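Local coordinates for MamA (Candidatus Magnetobacterium bavaricum, PDB 3VTY), which is a helical tetratricopeptide-repeat protein, of a fold class that generally serves as a scaffold for protein-protein interaction, at residues Ala27-Leu32 with Leu43-Thr48; Tyr106-Tyr111 with Pro138-Ala143; Ala143-Gly148 with Lys162-Ala167. All blocks are in the same frame, centred on the assembly; numbering follows the deposited sequence. Where two conformers were deposited one is given.

The three contacts come in series along one all-helical chain, and together they sample how a tetratricopeptide array is held. Contact 1 joins helices 21-34 and 39-51 near the N-terminal end; contact 2 joins the starts of helices 107-119 and 141-153; contact 3 joins helices 141-153 and 157-175. Contact 1 lies across the chain's centre from the other two, its centre about 28 Å from that of contact 2 and about 38 Å from that of contact 3. Contacts 2 and 3, with centres about 12 Å apart, share Ala143 and helix 141-153, and Tyr111 is probably hydrogen-bonded to Ser146 between them. Helix 141-153 thus has neighbours on two flanks, continuing the array from helix to helix.

Contact 1. Residues Ala27-Leu32 with Leu43-Thr48; sequences AYKKVL and LKLGKT
Tyr28 of helix 21-34 lies against Lys44 of helix 39-51, and this pairing forms the dense part of a contact between two successive helices of a tetratricopeptide-repeat array. The short segments run nearly antiparallel, at 147°, with their axes 10.1 Å apart, a spacing that leaves side chains rather than backbones to make the contact. The Tyr28 ring projects into that gap. Its CG stands anti to the carbonyl carbon (chi1 -65°), and one ring face receives Lys44 CB, 4.1 Å from the ring centroid, in a CH-pi contact displaced toward the rim. Farther along the same lysine, CD lies 3.9 Å from Tyr28 CE1, and the two side chains cross at about a right angle. Their polar ends converge on Asp13 of helix 4-17, which is hydrogen-bonded to Tyr28 OH and forms a salt bridge with Lys44 NZ, so a single carboxylate oxygen, Asp13 OD1, is shared by the two.

The other flank is apolar and still close. Leu45 sends CD2 to within 3.7 Å of Leu32 CD1, a meeting of single methyl groups. Beyond it lies the looser solvent side, where Lys29, an exposed residue, bends at chi2 and brings only its aliphatic CE near Leu45 CD2, at 4.1 Å. Ser61 of helix 55-68 also touches Leu45, so this leucine belongs to the packing of the next helix as well.

At the edge of the Tyr28 ring, near its plane, sits Thr48 OG1, 3.8 Å from CE2. That hydroxyl is turned back onto its own helix, donating a 2.8 Å hydrogen bond to Lys44 O from 39° above the carbonyl plane, while Thr48 N reaches the same oxygen from the opposite face.

Contact 2. Residues Tyr106-Tyr111 with Pro138-Ala143; sequences YADAYY and PGFIRA
Phe140 is the main bump of this contact, and Ala107, Asp108 and Tyr111 form the hollow that takes it. Both segments sit where tetratricopeptide-repeat helices begin: Tyr106 and Phe140 occupy the N-cap positions of helices 107-119 and 141-153, so the contact binds the starts of two helices that are separated in sequence by helix 123-136. A chi1 of -155° swings the phenylalanine ring away from its own nitrogen and toward helix 107-119. Ala107 CB forms one wall of the hollow, 4.0 Å from Phe140 CD2. Tyr111 supplies another: Phe140 CE1 rests over one face of the tyrosine ring, 3.6 Å from Tyr111 CG, and the two rings meet obliquely with planes 41° apart. At the phenylalanine edge, Asp108 OD1 comes to 3.3 Å from CE2, its carboxylate turned nearly perpendicular to the ring, an approach consistent with attraction to the positive ring rim.

Tyr111 is in turn a bump on the other side. One side of its ring meets both Phe140 and the first turn of helix 141-153, with Ala143 CB 4.2 Å from Tyr111 CD1. Arg142, an exposed residue, bends at chi3 so that one face of its guanidinium is turned to Tyr111 CD2, NH1 lying 3.7 Å from Tyr111 CE2 with the two planes 60° apart. The phenol oxygen of Tyr111 is hydrogen-bonded to Ser146, whose hydroxyl also pairs with Arg142 O. Just beside that anchored oxygen, Arg142 CB packs 3.4 Å from Tyr111 OH.

Contact 3. Residues Ala143-Gly148 with Lys162-Ala167; sequences AYQSIG and KYFKKA
With CG anti to the carbonyl carbon in both Tyr163 (chi1 -81°) and Phe164, helix 157-175 presents two neighbouring rings to helix 141-153. Ile147 answers with CG2 anti to its own nitrogen, which sets that methyl 3.4 Å above the centroid of the Tyr163 ring and only 4° from the normal, a well-centred CH-pi contact. The helices form an antiparallel tetratricopeptide-repeat hairpin, the axes of the two short segments at 163° and 7.9 Å apart.

Gly148 allows the close approach because no side chain keeps Phe164 CE1 from coming within 3.7 Å of its CA. That CA lies 3.8 Å from Tyr163 CB, and Phe164 CZ reaches 3.3 Å from Gly148 C, directly against the main chain. Gln145 bends at chi2 to return its amide to the interface, where OE1 stands at the Phe164 edge, 3.5 Å from CD1, and also near Ala167 CB. One turn before Gly148, Tyr144 places CB 3.9 Å from Ala167 CB, while Tyr163 CD2 meets the Tyr144 edge and Lys166 CG approaches that ring obliquely.

Two polar ends find partners beyond the segments: Tyr144 OH is hydrogen-bonded to Lys170 and probably to Pro138 O, at a doubtfully short distance, and Lys166 NZ forms a salt bridge with Glu169. No hydrogen bond links the two segments themselves, which implies that they adhere through aromatic and aliphatic packing against a main chain that carries no side chain at Gly148.

Contact 1. Residues Ala27-Leu32 with Leu43-Thr48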
loop_
_atom_site.group_PDB
_atom_site.type_symbol
_atom_site.label_atom_id
_atom_site.label_comp_id
_atom_site.label_asym_id
_atom_site.label_seq_id
_atom_site.Cartn_x
_atom_site.Cartn_y
_atom_site.Cartn_z
ATOM N N ALA A 27 -4.588 -18.312 14.408
ATOM C CA ALA A 27 -5.355 -17.494 15.381
ATOM C C ALA A 27 -6.424 -16.635 14.700
ATOM O O ALA A 27 -7.614 -16.622 15.110
ATOM C CB ALA A 27 -4.372 -16.594 16.133
ATOM N N TYR A 28 -6.046 -15.954 13.590
ATOM C CA TYR A 28 -7.043 -15.129 12.898
ATOM C C TYR A 28 -8.152 -15.939 12.272
ATOM O O TYR A 28 -9.326 -15.511 12.233
ATOM C CB TYR A 28 -6.356 -14.314 11.827
ATOM C CG TYR A 28 -5.351 -13.258 12.348
ATOM C CD1 TYR A 28 -5.571 -12.560 13.545
ATOM C CD2 TYR A 28 -4.228 -12.960 11.625
ATOM C CE1 TYR A 28 -4.699 -11.568 13.981
ATOM C CE2 TYR A 28 -3.323 -11.963 12.069
ATOM C CZ TYR A 28 -3.575 -11.255 13.234
ATOM O OH TYR A 28 -2.636 -10.309 13.697
ATOM N N LYS A 29 -7.807 -17.116 11.741
ATOM C CA LYS A 29 -8.811 -18.021 11.216
ATOM C C LYS A 29 -9.847 -18.437 12.273
ATOM O O LYS A 29 -11.068 -18.543 12.018
ATOM C CB LYS A 29 -8.122 -19.278 10.574
ATOM C CG LYS A 29 -7.406 -18.902 9.259
ATOM C CD LYS A 29 -8.414 -18.769 8.091
ATOM C CE LYS A 29 -7.703 -18.715 6.737
ATOM N NZ LYS A 29 -8.667 -18.834 5.638
ATOM N N LYS A 30 -9.350 -18.706 13.447
ATOM C CA LYS A 30 -10.167 -19.008 14.583
ATOM C C LYS A 30 -11.133 -17.824 14.913
ATOM O O LYS A 30 -12.309 -18.058 15.161
ATOM C CB LYS A 30 -9.229 -19.367 15.750
ATOM C CG LYS A 30 -9.866 -19.466 17.069
ATOM C CD LYS A 30 -10.936 -20.462 17.149
ATOM C CE LYS A 30 -10.997 -20.951 18.666
ATOM N NZ LYS A 30 -12.191 -21.769 18.929
ATOM N N VAL A 31 -10.699 -16.560 14.817
ATOM C CA VAL A 31 -11.652 -15.474 15.034
ATOM C C VAL A 31 -12.782 -15.487 14.010
ATOM O O VAL A 31 -13.997 -15.253 14.299
ATOM C CB VAL A 31 -10.996 -14.090 14.982
ATOM C CG1 VAL A 31 -12.111 -13.038 15.133
ATOM C CG2 VAL A 31 -9.880 -13.935 16.067
ATOM N N LEU A 32 -12.382 -15.676 12.774
ATOM C CA LEU A 32 -13.296 -15.601 11.692
ATOM C C LEU A 32 -14.231 -16.806 11.655
ATOM O O LEU A 32 -15.257 -16.745 10.995
ATOM C CB LEU A 32 -12.531 -15.462 10.371
ATOM C CG LEU A 32 -11.781 -14.145 10.196
ATOM C CD1 LEU A 32 -10.850 -14.219 9.005
ATOM C CD2 LEU A 32 -12.691 -12.960 10.039
ATOM N N LEU A 43 -8.530 -7.695 7.693
ATOM C CA LEU A 43 -7.443 -6.858 7.191
ATOM C C LEU A 43 -6.156 -7.423 7.670
ATOM O O LEU A 43 -5.200 -7.504 6.908
ATOM C CB LEU A 43 -7.589 -5.416 7.677
ATOM C CG LEU A 43 -6.507 -4.435 7.279
ATOM C CD1 LEU A 43 -6.328 -4.402 5.750
ATOM C CD2 LEU A 43 -6.912 -3.028 7.820
ATOM N N LYS A 44 -6.092 -7.805 8.954
ATOM C CA LYS A 44 -4.861 -8.385 9.460
ATOM C C LYS A 44 -4.498 -9.676 8.677
ATOM O O LYS A 44 -3.361 -9.883 8.317
ATOM C CB LYS A 44 -5.005 -8.681 10.952
ATOM C CG LYS A 44 -4.976 -7.405 11.865
ATOM C CD LYS A 44 -5.523 -7.797 13.226
ATOM C CE LYS A 44 -5.372 -6.628 14.316
ATOM N NZ LYS A 44 -3.959 -6.205 14.539
ATOM N N LEU A 45 -5.473 -10.545 8.436
ATOM C CA LEU A 45 -5.252 -11.790 7.660
ATOM C C LEU A 45 -4.741 -11.508 6.260
ATOM O O LEU A 45 -3.706 -12.046 5.828
ATOM C CB LEU A 45 -6.559 -12.623 7.618
ATOM C CG LEU A 45 -6.501 -13.927 6.874
ATOM C CD1 LEU A 45 -5.385 -14.800 7.531
ATOM C CD2 LEU A 45 -7.886 -14.643 6.838
ATOM N N GLY A 46 -5.384 -10.581 5.575
ATOM C CA GLY A 46 -4.901 -10.121 4.277
ATOM C C GLY A 46 -3.435 -9.660 4.262
ATOM O O GLY A 46 -2.648 -10.036 3.354
ATOM N N LYS A 47 -3.063 -8.829 5.241
ATOM C CA LYS A 47 -1.706 -8.333 5.280
ATOM C C LYS A 47 -0.752 -9.464 5.547
ATOM O O LYS A 47 0.324 -9.460 5.021
ATOM C CB LYS A 47 -1.562 -7.285 6.370
ATOM C CG LYS A 47 -2.419 -6.116 6.080
ATOM C CD LYS A 47 -1.615 -4.897 5.918
ATOM C CE LYS A 47 -1.687 -4.065 7.178
ATOM N NZ LYS A 47 -0.852 -4.622 8.277
ATOM N N THR A 48 -1.171 -10.398 6.380
ATOM C CA THR A 48 -0.302 -11.515 6.734
ATOM C C THR A 48 -0.116 -12.435 5.558
ATOM O O THR A 48 1.002 -12.991 5.337
ATOM C CB THR A 48 -0.857 -12.305 7.967
ATOM O OG1 THR A 48 -1.123 -11.420 9.061
ATOM C CG2 THR A 48 0.173 -13.438 8.434
#

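Contact 2. Residues Tyr106-Tyr111 with Pro138-Ala143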
loop_
_atom_site.group_PDB
_atom_site.type_symbol
_atom_site.label_atom_id
_atom_site.label_comp_id
_atom_site.label_asym_id
_atom_site.label_seq_id
_atom_site.Cartn_x
_atom_site.Cartn_y
_atom_site.Cartn_z
ATOM N N TYR A 106 -4.658 11.213 0.487
ATOM C CA TYR A 106 -3.950 9.980 0.864
ATOM C C TYR A 106 -2.592 9.788 0.114
ATOM O O TYR A 106 -2.532 9.163 -0.921
ATOM C CB TYR A 106 -4.861 8.802 0.578
ATOM C CG TYR A 106 -4.508 7.483 1.189
ATOM C CD1 TYR A 106 -3.415 7.314 2.043
ATOM C CD2 TYR A 106 -5.329 6.384 0.979
ATOM C CE1 TYR A 106 -3.135 6.106 2.612
ATOM C CE2 TYR A 106 -5.036 5.115 1.565
ATOM C CZ TYR A 106 -3.949 4.977 2.358
ATOM O OH TYR A 106 -3.698 3.721 2.920
ATOM N N ALA A 107 -1.517 10.361 0.656
ATOM C CA ALA A 107 -0.214 10.390 0.010
ATOM C C ALA A 107 0.250 9.036 -0.445
ATOM O O ALA A 107 0.693 8.884 -1.608
ATOM C CB ALA A 107 0.896 11.038 0.992
ATOM N N ASP A 108 0.170 8.044 0.431
ATOM C CA ASP A 108 0.650 6.688 0.092
ATOM C C ASP A 108 -0.076 6.098 -1.100
ATOM O O ASP A 108 0.572 5.388 -1.898
ATOM C CB ASP A 108 0.505 5.664 1.212
ATOM C CG ASP A 108 1.552 5.810 2.340
ATOM O OD1 ASP A 108 2.531 6.545 2.195
ATOM O OD2 ASP A 108 1.277 5.223 3.422
ATOM N N ALA A 109 -1.387 6.407 -1.272
ATOM C CA ALA A 109 -2.146 5.838 -2.379
ATOM C C ALA A 109 -1.742 6.433 -3.724
ATOM O O ALA A 109 -1.559 5.686 -4.724
ATOM C CB ALA A 109 -3.697 6.012 -2.175
ATOM N N TYR A 110 -1.471 7.743 -3.712
ATOM C CA TYR A 110 -0.951 8.432 -4.897
ATOM C C TYR A 110 0.407 7.871 -5.317
ATOM O O TYR A 110 0.600 7.562 -6.520
ATOM C CB TYR A 110 -0.875 9.957 -4.736
ATOM C CG TYR A 110 -2.192 10.681 -4.795
ATOM C CD1 TYR A 110 -2.818 11.041 -6.001
ATOM C CD2 TYR A 110 -2.781 11.128 -3.623
ATOM C CE1 TYR A 110 -4.053 11.768 -5.976
ATOM C CE2 TYR A 110 -3.917 11.850 -3.629
ATOM C CZ TYR A 110 -4.556 12.178 -4.781
ATOM O OH TYR A 110 -5.742 12.955 -4.623
ATOM N N TYR A 111 1.260 7.591 -4.335
ATOM C CA TYR A 111 2.590 7.163 -4.635
ATOM C C TYR A 111 2.535 5.780 -5.289
ATOM O O TYR A 111 3.177 5.510 -6.289
ATOM C CB TYR A 111 3.425 7.136 -3.353
ATOM C CG TYR A 111 4.798 6.682 -3.645
ATOM C CD1 TYR A 111 5.641 7.465 -4.462
ATOM C CD2 TYR A 111 5.249 5.447 -3.226
ATOM C CE1 TYR A 111 6.926 6.989 -4.796
ATOM C CE2 TYR A 111 6.542 4.998 -3.537
ATOM C CZ TYR A 111 7.360 5.801 -4.296
ATOM O OH TYR A 111 8.593 5.362 -4.684
ATOM N N PRO A 138 5.291 17.073 1.421
ATOM C CA PRO A 138 6.490 17.549 0.732
ATOM C C PRO A 138 7.756 16.856 1.175
ATOM O O PRO A 138 8.808 16.960 0.480
ATOM C CB PRO A 138 6.529 19.060 1.081
ATOM C CG PRO A 138 5.105 19.399 1.335
ATOM C CD PRO A 138 4.518 18.191 1.994
ATOM N N GLY A 139 7.672 16.122 2.280
ATOM C CA GLY A 139 8.781 15.306 2.728
ATOM C C GLY A 139 8.770 13.873 2.304
ATOM O O GLY A 139 9.498 13.087 2.876
ATOM N N PHE A 140 7.959 13.509 1.312
ATOM C CA PHE A 140 7.871 12.137 0.861
ATOM C C PHE A 140 9.055 11.886 -0.090
ATOM O O PHE A 140 8.959 12.084 -1.306
ATOM C CB PHE A 140 6.517 11.938 0.105
ATOM C CG PHE A 140 6.001 10.520 0.090
ATOM C CD1 PHE A 140 6.638 9.521 -0.636
ATOM C CD2 PHE A 140 4.816 10.181 0.772
ATOM C CE1 PHE A 140 6.163 8.235 -0.689
ATOM C CE2 PHE A 140 4.304 8.913 0.741
ATOM C CZ PHE A 140 4.928 7.898 0.035
ATOM N N ILE A 141 10.158 11.386 0.454
ATOM C CA ILE A 141 11.443 11.312 -0.272
ATOM C C ILE A 141 11.383 10.469 -1.549
ATOM O O ILE A 141 11.895 10.887 -2.593
ATOM C CB ILE A 141 12.564 10.769 0.691
ATOM C CG1 ILE A 141 12.819 11.776 1.815
ATOM C CG2 ILE A 141 13.919 10.433 -0.090
ATOM C CD1 ILE A 141 13.310 11.149 3.086
ATOM N N ARG A 142 10.798 9.277 -1.444
ATOM C CA ARG A 142 10.672 8.339 -2.535
ATOM C C ARG A 142 9.945 8.931 -3.744
ATOM O O ARG A 142 10.207 8.520 -4.811
ATOM C CB ARG A 142 9.875 7.123 -2.085
ATOM C CG ARG A 142 10.724 6.122 -1.285
ATOM C CD ARG A 142 9.842 5.013 -0.773
ATOM N NE ARG A 142 8.900 5.504 0.211
ATOM C CZ ARG A 142 7.743 4.936 0.481
ATOM N NH1 ARG A 142 7.386 3.839 -0.154
ATOM N NH2 ARG A 142 6.950 5.486 1.371
ATOM N N ALA A 143 8.994 9.855 -3.542
ATOM C CA ALA A 143 8.355 10.514 -4.668
ATOM C C ALA A 143 9.338 11.387 -5.448
ATOM O O ALA A 143 9.332 11.356 -6.665
ATOM C CB ALA A 143 7.078 11.378 -4.195
#

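Contact 3. Residues Ala143-Gly148 with Lys162-Ala167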
loop_
_atom_site.group_PDB
_atom_site.type_symbol
_atom_site.label_atom_id
_atom_site.label_comp_id
_atom_site.label_asym_id
_atom_site.label_seq_id
_atom_site.Cartn_x
_atom_site.Cartn_y
_atom_site.Cartn_z
ATOM N N ALA A 143 8.994 9.855 -3.542
ATOM C CA ALA A 143 8.355 10.514 -4.668
ATOM C C ALA A 143 9.338 11.387 -5.448
ATOM O O ALA A 143 9.332 11.356 -6.665
ATOM C CB ALA A 143 7.078 11.378 -4.195
ATOM N N TYR A 144 10.203 12.142 -4.755
ATOM C CA TYR A 144 11.216 12.910 -5.467
ATOM C C TYR A 144 12.137 11.976 -6.212
ATOM O O TYR A 144 12.421 12.169 -7.386
ATOM C CB TYR A 144 12.042 13.816 -4.549
ATOM C CG TYR A 144 11.257 14.859 -3.834
ATOM C CD1 TYR A 144 11.046 16.102 -4.397
ATOM C CD2 TYR A 144 10.742 14.632 -2.549
ATOM C CE1 TYR A 144 10.342 17.075 -3.705
ATOM C CE2 TYR A 144 10.062 15.592 -1.893
ATOM C CZ TYR A 144 9.846 16.790 -2.464
ATOM O OH TYR A 144 9.141 17.754 -1.758
ATOM N N GLN A 145 12.546 10.902 -5.564
ATOM C CA GLN A 145 13.444 9.905 -6.173
ATOM C C GLN A 145 12.813 9.254 -7.423
ATOM O O GLN A 145 13.491 9.045 -8.440
ATOM C CB GLN A 145 13.750 8.816 -5.137
ATOM C CG GLN A 145 14.954 7.925 -5.439
ATOM C CD GLN A 145 16.273 8.649 -5.286
ATOM O OE1 GLN A 145 16.327 9.824 -4.974
ATOM N NE2 GLN A 145 17.369 7.941 -5.555
ATOM N N SER A 146 11.553 8.857 -7.324
ATOM C CA SER A 146 10.890 8.204 -8.443
ATOM C C SER A 146 10.651 9.199 -9.610
ATOM O O SER A 146 10.682 8.814 -10.750
ATOM C CB SER A 146 9.552 7.587 -7.988
ATOM O OG SER A 146 9.760 6.521 -7.084
ATOM N N ILE A 147 10.371 10.460 -9.332
ATOM C CA ILE A 147 10.278 11.460 -10.428
ATOM C C ILE A 147 11.635 11.566 -11.123
ATOM O O ILE A 147 11.705 11.542 -12.341
ATOM C CB ILE A 147 9.843 12.821 -9.909
ATOM C CG1 ILE A 147 8.362 12.737 -9.412
ATOM C CG2 ILE A 147 10.019 13.911 -10.955
ATOM C CD1 ILE A 147 7.923 14.006 -8.586
ATOM N N GLY A 148 12.703 11.659 -10.309
ATOM C CA GLY A 148 14.064 11.699 -10.755
ATOM C C GLY A 148 14.346 10.567 -11.686
ATOM O O GLY A 148 14.845 10.757 -12.785
ATOM N N LYS A 162 18.104 17.453 -10.491
ATOM C CA LYS A 162 17.413 18.390 -9.604
ATOM C C LYS A 162 16.547 17.667 -8.569
ATOM O O LYS A 162 16.560 18.021 -7.340
ATOM C CB LYS A 162 16.530 19.385 -10.360
ATOM C CG LYS A 162 17.224 20.180 -11.429
ATOM C CD LYS A 162 16.477 21.482 -11.691
ATOM C CE LYS A 162 16.134 21.563 -13.136
ATOM N NZ LYS A 162 17.363 21.553 -13.951
ATOM N N TYR A 163 15.820 16.670 -9.024
ATOM C CA TYR A 163 14.992 15.852 -8.155
ATOM C C TYR A 163 15.858 14.983 -7.191
ATOM O O TYR A 163 15.446 14.790 -6.025
ATOM C CB TYR A 163 13.954 15.002 -8.943
ATOM C CG TYR A 163 12.711 15.838 -9.330
ATOM C CD1 TYR A 163 12.665 16.567 -10.537
ATOM C CD2 TYR A 163 11.641 15.963 -8.457
ATOM C CE1 TYR A 163 11.497 17.434 -10.846
ATOM C CE2 TYR A 163 10.506 16.759 -8.751
ATOM C CZ TYR A 163 10.444 17.494 -9.936
ATOM O OH TYR A 163 9.335 18.273 -10.166
ATOM N N PHE A 164 16.967 14.424 -7.671
ATOM C CA PHE A 164 17.853 13.669 -6.781
ATOM C C PHE A 164 18.475 14.528 -5.677
ATOM O O PHE A 164 18.612 14.065 -4.532
ATOM C CB PHE A 164 18.930 12.854 -7.543
ATOM C CG PHE A 164 18.343 11.865 -8.515
ATOM C CD1 PHE A 164 17.341 10.991 -8.144
ATOM C CD2 PHE A 164 18.825 11.762 -9.790
ATOM C CE1 PHE A 164 16.826 10.031 -9.048
ATOM C CE2 PHE A 164 18.300 10.838 -10.699
ATOM C CZ PHE A 164 17.284 9.974 -10.352
ATOM N N LYS A 165 18.794 15.785 -5.999
ATOM C CA LYS A 165 19.335 16.692 -5.033
ATOM C C LYS A 165 18.277 17.099 -4.050
ATOM O O LYS A 165 18.557 17.213 -2.824
ATOM C CB LYS A 165 19.936 17.928 -5.711
ATOM C CG LYS A 165 21.189 17.607 -6.425
ATOM C CD LYS A 165 21.716 18.804 -7.178
ATOM C CE LYS A 165 23.107 18.538 -7.667
ATOM N NZ LYS A 165 23.605 19.686 -8.513
ATOM N N LYS A 166 17.054 17.283 -4.554
ATOM C CA LYS A 166 15.959 17.614 -3.657
ATOM C C LYS A 166 15.659 16.477 -2.715
ATOM O O LYS A 166 15.435 16.722 -1.502
ATOM C CB LYS A 166 14.710 18.092 -4.443
ATOM C CG LYS A 166 13.583 18.613 -3.584
ATOM C CD LYS A 166 14.011 19.715 -2.612
ATOM C CE LYS A 166 13.192 20.986 -2.753
ATOM N NZ LYS A 166 13.931 22.229 -2.220
ATOM N N ALA A 167 15.734 15.224 -3.195
ATOM C CA ALA A 167 15.520 14.036 -2.329
ATOM C C ALA A 167 16.599 14.010 -1.235
ATOM O O ALA A 167 16.284 13.807 -0.038
ATOM C CB ALA A 167 15.520 12.752 -3.126
#